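Local coordinates for protein Zn-dependent hydrolase, glyoxylase (PDB 6T5K) that probably hydrolyses beta-lactam antibiotics, carbapenems among them, to substituted beta-amino acids as a zinc-dependent class B metallo-beta-lactamase, at residues Y40-F45 with D71-S76; L30-V35 with S80-F85. All coordinates share one frame; numbering follows the deposited sequence. Where two conformers were deposited one is given.

Both contacts pack the same edge region of the eight-stranded mixed sheet against the chain that follows strand 66-70. Strands 30-34 and 39-48 are consecutive antiparallel neighbours in that sheet, and the backbone pairs Val41 with Lys33 and Val43 with Ile31 join the two contacts directly; their centres lie about 8 Å apart. Along the chain the order is 30-35, 40-45, 71-76, 80-85, so contact 2 encloses contact 1. Contact 1 meets the loop leading into helix 76-88, on the side nearer the zinc site, whereas contact 2 meets the helix itself. Together they seat loop and helix on one face of the sheet.

Contact 1 (Y40-F45 with D71-S76); sequences YVHVSF and DTPSTS
CG of His42 and OG of Ser44 both sit between the backbone N and the carbonyl carbon (chi1 66° and 52°), and from successive inward-facing positions of strand 39-48 these torsions raise the imidazole and the hydroxyl toward the loop 71-76. The second torsion of His42 turns the ring so that NE2 meets the backbone O of Asp71 at 2.8 Å. That carbonyl lies at the ring edge, near its plane, but the bond is weak because the N-H...O angle is just 127°. The same NE2 also has a weak bond to the backbone O of Phe70, so its hydrogen is divided between two neighbouring carbonyls.

Beside this polar end the imidazole leans on Pro73, with CE1 of His42 3.7 Å from CD of Pro73, and the two side chains cross at about a right angle. Pro73 touches both strand residues: its ring meets the imidazole, and its CB lies 3.5 Å from OG of Ser44. That hydroxyl continues into a water bridge, the water standing 2.8 Å from OG of Ser44 and accepting a bond from the backbone N of Ser74 at 3.0 Å. Within the loop, OG1 of Thr72 donates to the backbone O of Pro73 from outside the carbonyl plane, and is itself reached by the backbone N of Gly108.

Just beyond, Thr75 is the N-cap of helix 76-88, its OG1 bonded to the backbone N of Glu78. On the metal side, Asp71 hydrogen-bonds Thr99, and Ser74 packs on the zinc ligand Asp104. The arrangement belongs to the metallo-beta-lactamase fold, in which a loop at the end of a sheet strand runs past the zinc site before entering a helix that packs on the sheet.

Contact 2 (L30-V35 with S80-F85); sequences LIIKQV and SELLSF
Leu30, Ile32 and Leu82 bury the most surface where strand 30-34 runs over helix 76-88, the axes of the two segments 9.5 Å apart at an angle of 41°. Leu30 reaches the helix backbone with one methyl: CD2 is 3.6 Å from the backbone N of Leu82 and 3.9 Å from its CB. Two residues along, Ile32 extends its longer branch, CG1 lying anti to the carbonyl carbon (chi1 -53°), and its terminal CD1 enters between two helix side chains. There it meets CD1 of Leu82 at 3.6 Å, the side chains crossing at about a right angle, and CD2 of Phe85 at 3.4 Å, approaching that ring obliquely.

Leu82 also touches His42 of the next strand, while Phe85 packs on Val24 and Tyr25 of strand 22-26, so the helix spans three adjacent strands. At the end near Leu30, the aliphatic CB of that residue lies 4.0 Å from OE1 of Glu81, an oxygen hydrogen-bonded by the hydroxyls of Ser27 and Tyr25. No hydrogen bond crosses between the two segments: the interface is mainly aliphatic and aromatic carbon, with the carboxylate of Glu81 at its margin, which implies cohesion chiefly through the hydrophobic effect and close van der Waals fit.

Contact 1 (Y40-F45 with D71-S76)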
# COMPACT_ATOMS: atom_id res chain seq x y z
N TYR A 40 5.55 -8.92 1.37
CA TYR A 40 6.01 -8.88 -0.01
C TYR A 40 5.65 -7.52 -0.59
O TYR A 40 4.64 -6.91 -0.22
CB TYR A 40 5.28 -9.93 -0.85
CG TYR A 40 5.44 -11.35 -0.37
CD1 TYR A 40 4.87 -11.77 0.84
CD2 TYR A 40 6.19 -12.27 -1.09
CE1 TYR A 40 5.04 -13.05 1.30
CE2 TYR A 40 6.34 -13.57 -0.65
CZ TYR A 40 5.78 -13.95 0.56
OH TYR A 40 5.93 -15.24 1.01
N VAL A 41 6.47 -7.03 -1.50
CA VAL A 41 6.14 -5.83 -2.26
C VAL A 41 5.74 -6.26 -3.67
O VAL A 41 6.43 -7.06 -4.30
CB VAL A 41 7.32 -4.84 -2.29
CG1 VAL A 41 6.95 -3.62 -3.07
CG2 VAL A 41 7.78 -4.50 -0.88
N HIS A 42 4.59 -5.78 -4.14
CA HIS A 42 4.24 -5.93 -5.55
C HIS A 42 4.53 -4.61 -6.26
O HIS A 42 4.17 -3.54 -5.77
CB HIS A 42 2.83 -6.45 -5.76
CG HIS A 42 1.71 -5.56 -5.34
ND1 HIS A 42 1.20 -4.58 -6.17
CD2 HIS A 42 0.87 -5.63 -4.28
CE1 HIS A 42 0.12 -4.07 -5.62
NE2 HIS A 42 -0.08 -4.66 -4.45
N VAL A 43 5.18 -4.70 -7.42
CA VAL A 43 5.66 -3.53 -8.14
C VAL A 43 5.10 -3.58 -9.54
O VAL A 43 5.30 -4.57 -10.26
CB VAL A 43 7.20 -3.47 -8.19
CG1 VAL A 43 7.65 -2.17 -8.86
CG2 VAL A 43 7.80 -3.55 -6.79
N SER A 44 4.39 -2.52 -9.93
CA SER A 44 3.88 -2.33 -11.28
C SER A 44 4.32 -0.96 -11.79
O SER A 44 4.82 -0.13 -11.03
CB SER A 44 2.36 -2.48 -11.31
OG SER A 44 1.73 -1.66 -10.34
N PHE A 45 4.18 -0.72 -13.08
CA PHE A 45 4.86 0.42 -13.68
C PHE A 45 3.87 1.31 -14.41
O PHE A 45 2.97 0.83 -15.09
CB PHE A 45 5.98 -0.06 -14.61
CG PHE A 45 6.99 -0.91 -13.90
CD1 PHE A 45 6.82 -2.28 -13.81
CD2 PHE A 45 8.08 -0.33 -13.29
CE1 PHE A 45 7.74 -3.06 -13.14
CE2 PHE A 45 9.01 -1.11 -12.63
CZ PHE A 45 8.84 -2.48 -12.56
N ASP A 71 -3.23 -2.11 -1.86
CA ASP A 71 -3.20 -1.46 -3.17
C ASP A 71 -3.28 -2.47 -4.30
O ASP A 71 -2.70 -3.57 -4.24
CB ASP A 71 -2.00 -0.55 -3.37
CG ASP A 71 -2.11 0.76 -2.61
OD1 ASP A 71 -3.08 0.96 -1.85
OD2 ASP A 71 -1.20 1.60 -2.78
N THR A 72 -4.00 -2.10 -5.32
CA THR A 72 -3.92 -2.83 -6.57
C THR A 72 -2.87 -2.18 -7.46
O THR A 72 -2.57 -0.99 -7.31
CB THR A 72 -5.26 -2.79 -7.32
OG1 THR A 72 -5.55 -1.46 -7.77
CG2 THR A 72 -6.39 -3.25 -6.44
N PRO A 73 -2.28 -2.94 -8.38
CA PRO A 73 -1.66 -2.30 -9.54
C PRO A 73 -2.63 -1.34 -10.22
O PRO A 73 -3.84 -1.42 -10.00
CB PRO A 73 -1.29 -3.49 -10.44
CG PRO A 73 -1.15 -4.67 -9.47
CD PRO A 73 -2.22 -4.41 -8.43
N SER A 74 -2.13 -0.42 -11.04
CA SER A 74 -3.02 0.58 -11.64
C SER A 74 -4.03 -0.03 -12.59
O SER A 74 -5.14 0.50 -12.77
CB SER A 74 -2.19 1.60 -12.43
OG SER A 74 -1.47 2.45 -11.56
N THR A 75 -3.66 -1.10 -13.27
CA THR A 75 -4.52 -1.59 -14.33
C THR A 75 -5.16 -2.91 -13.93
O THR A 75 -4.65 -3.65 -13.08
CB THR A 75 -3.76 -1.80 -15.64
OG1 THR A 75 -3.04 -3.01 -15.52
CG2 THR A 75 -2.80 -0.67 -15.97
N SER A 76 -6.30 -3.19 -14.56
CA SER A 76 -6.98 -4.47 -14.38
C SER A 76 -6.06 -5.63 -14.74
O SER A 76 -6.00 -6.64 -14.03
CB SER A 76 -8.23 -4.51 -15.25
OG SER A 76 -9.33 -3.89 -14.60
O HOH W 1 0.66 0.61 -11.51

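Contact 2 (L30-V35 with S80-F85)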
# COMPACT_ATOMS: atom_id res chain seq x y z
N LEU A 30 4.77 -6.88 -13.86
CA LEU A 30 4.62 -7.02 -12.41
C LEU A 30 5.79 -7.78 -11.81
O LEU A 30 6.18 -8.82 -12.33
CB LEU A 30 3.33 -7.79 -12.10
CG LEU A 30 2.94 -7.91 -10.63
CD1 LEU A 30 2.41 -6.58 -10.15
CD2 LEU A 30 1.87 -8.98 -10.47
N ILE A 31 6.33 -7.26 -10.71
CA ILE A 31 7.36 -7.94 -9.94
C ILE A 31 6.85 -8.08 -8.52
O ILE A 31 6.24 -7.14 -7.98
CB ILE A 31 8.70 -7.20 -9.99
CG1 ILE A 31 9.23 -7.18 -11.44
CG2 ILE A 31 9.71 -7.89 -9.06
CD1 ILE A 31 10.33 -6.15 -11.66
N ILE A 32 7.06 -9.24 -7.92
CA ILE A 32 6.76 -9.45 -6.50
C ILE A 32 8.03 -9.90 -5.79
O ILE A 32 8.65 -10.89 -6.18
CB ILE A 32 5.63 -10.47 -6.28
CG1 ILE A 32 4.40 -10.08 -7.10
CG2 ILE A 32 5.28 -10.54 -4.78
CD1 ILE A 32 3.28 -11.10 -7.07
N LYS A 33 8.37 -9.21 -4.71
CA LYS A 33 9.58 -9.48 -3.96
C LYS A 33 9.19 -9.76 -2.51
O LYS A 33 8.48 -8.96 -1.89
CB LYS A 33 10.54 -8.28 -3.99
CG LYS A 33 11.47 -8.21 -5.20
N GLN A 34 9.67 -10.86 -1.96
CA GLN A 34 9.51 -11.10 -0.53
C GLN A 34 10.54 -10.27 0.22
O GLN A 34 11.74 -10.39 -0.03
CB GLN A 34 9.67 -12.58 -0.21
CG GLN A 34 9.33 -12.89 1.21
CD GLN A 34 9.42 -14.36 1.56
OE1 GLN A 34 9.79 -15.18 0.73
NE2 GLN A 34 9.06 -14.70 2.77
N VAL A 35 10.06 -9.45 1.16
CA VAL A 35 10.92 -8.51 1.87
C VAL A 35 10.99 -8.78 3.36
O VAL A 35 11.83 -8.17 4.05
CB VAL A 35 10.51 -7.05 1.60
CG1 VAL A 35 10.71 -6.74 0.13
CG2 VAL A 35 9.06 -6.81 2.03
N SER A 80 -5.06 -8.71 -12.30
CA SER A 80 -5.31 -10.11 -12.61
C SER A 80 -4.04 -10.95 -12.56
O SER A 80 -4.05 -12.09 -12.08
CB SER A 80 -5.99 -10.22 -13.97
OG SER A 80 -7.23 -9.52 -13.92
N GLU A 81 -2.92 -10.39 -13.01
CA GLU A 81 -1.65 -11.11 -12.92
C GLU A 81 -1.27 -11.36 -11.46
O GLU A 81 -0.81 -12.46 -11.10
CB GLU A 81 -0.56 -10.29 -13.61
CG GLU A 81 0.48 -11.08 -14.30
CD GLU A 81 1.49 -10.22 -15.02
OE1 GLU A 81 2.68 -10.55 -14.91
OE2 GLU A 81 1.12 -9.24 -15.71
N LEU A 82 -1.43 -10.35 -10.62
CA LEU A 82 -1.19 -10.53 -9.19
C LEU A 82 -2.06 -11.65 -8.63
O LEU A 82 -1.58 -12.51 -7.90
CB LEU A 82 -1.44 -9.20 -8.49
CG LEU A 82 -1.35 -9.14 -6.96
CD1 LEU A 82 0.01 -9.61 -6.45
CD2 LEU A 82 -1.63 -7.72 -6.49
N LEU A 83 -3.36 -11.61 -8.93
CA LEU A 83 -4.27 -12.59 -8.34
C LEU A 83 -3.98 -13.98 -8.88
O LEU A 83 -4.12 -14.96 -8.15
CB LEU A 83 -5.71 -12.15 -8.60
CG LEU A 83 -6.11 -11.00 -7.68
CD1 LEU A 83 -7.30 -10.24 -8.18
CD2 LEU A 83 -6.40 -11.57 -6.33
N SER A 84 -3.58 -14.08 -10.15
CA SER A 84 -3.20 -15.37 -10.71
C SER A 84 -2.03 -15.97 -9.94
O SER A 84 -2.01 -17.17 -9.66
CB SER A 84 -2.85 -15.21 -12.18
OG SER A 84 -2.55 -16.46 -12.79
N PHE A 85 -1.05 -15.14 -9.57
CA PHE A 85 0.07 -15.65 -8.80
C PHE A 85 -0.39 -16.16 -7.44
O PHE A 85 -0.00 -17.24 -7.00
CB PHE A 85 1.11 -14.57 -8.62
CG PHE A 85 2.19 -14.95 -7.68
CD1 PHE A 85 3.09 -15.95 -8.02
CD2 PHE A 85 2.31 -14.34 -6.45
CE1 PHE A 85 4.11 -16.31 -7.16
CE2 PHE A 85 3.34 -14.70 -5.58
CZ PHE A 85 4.24 -15.68 -5.94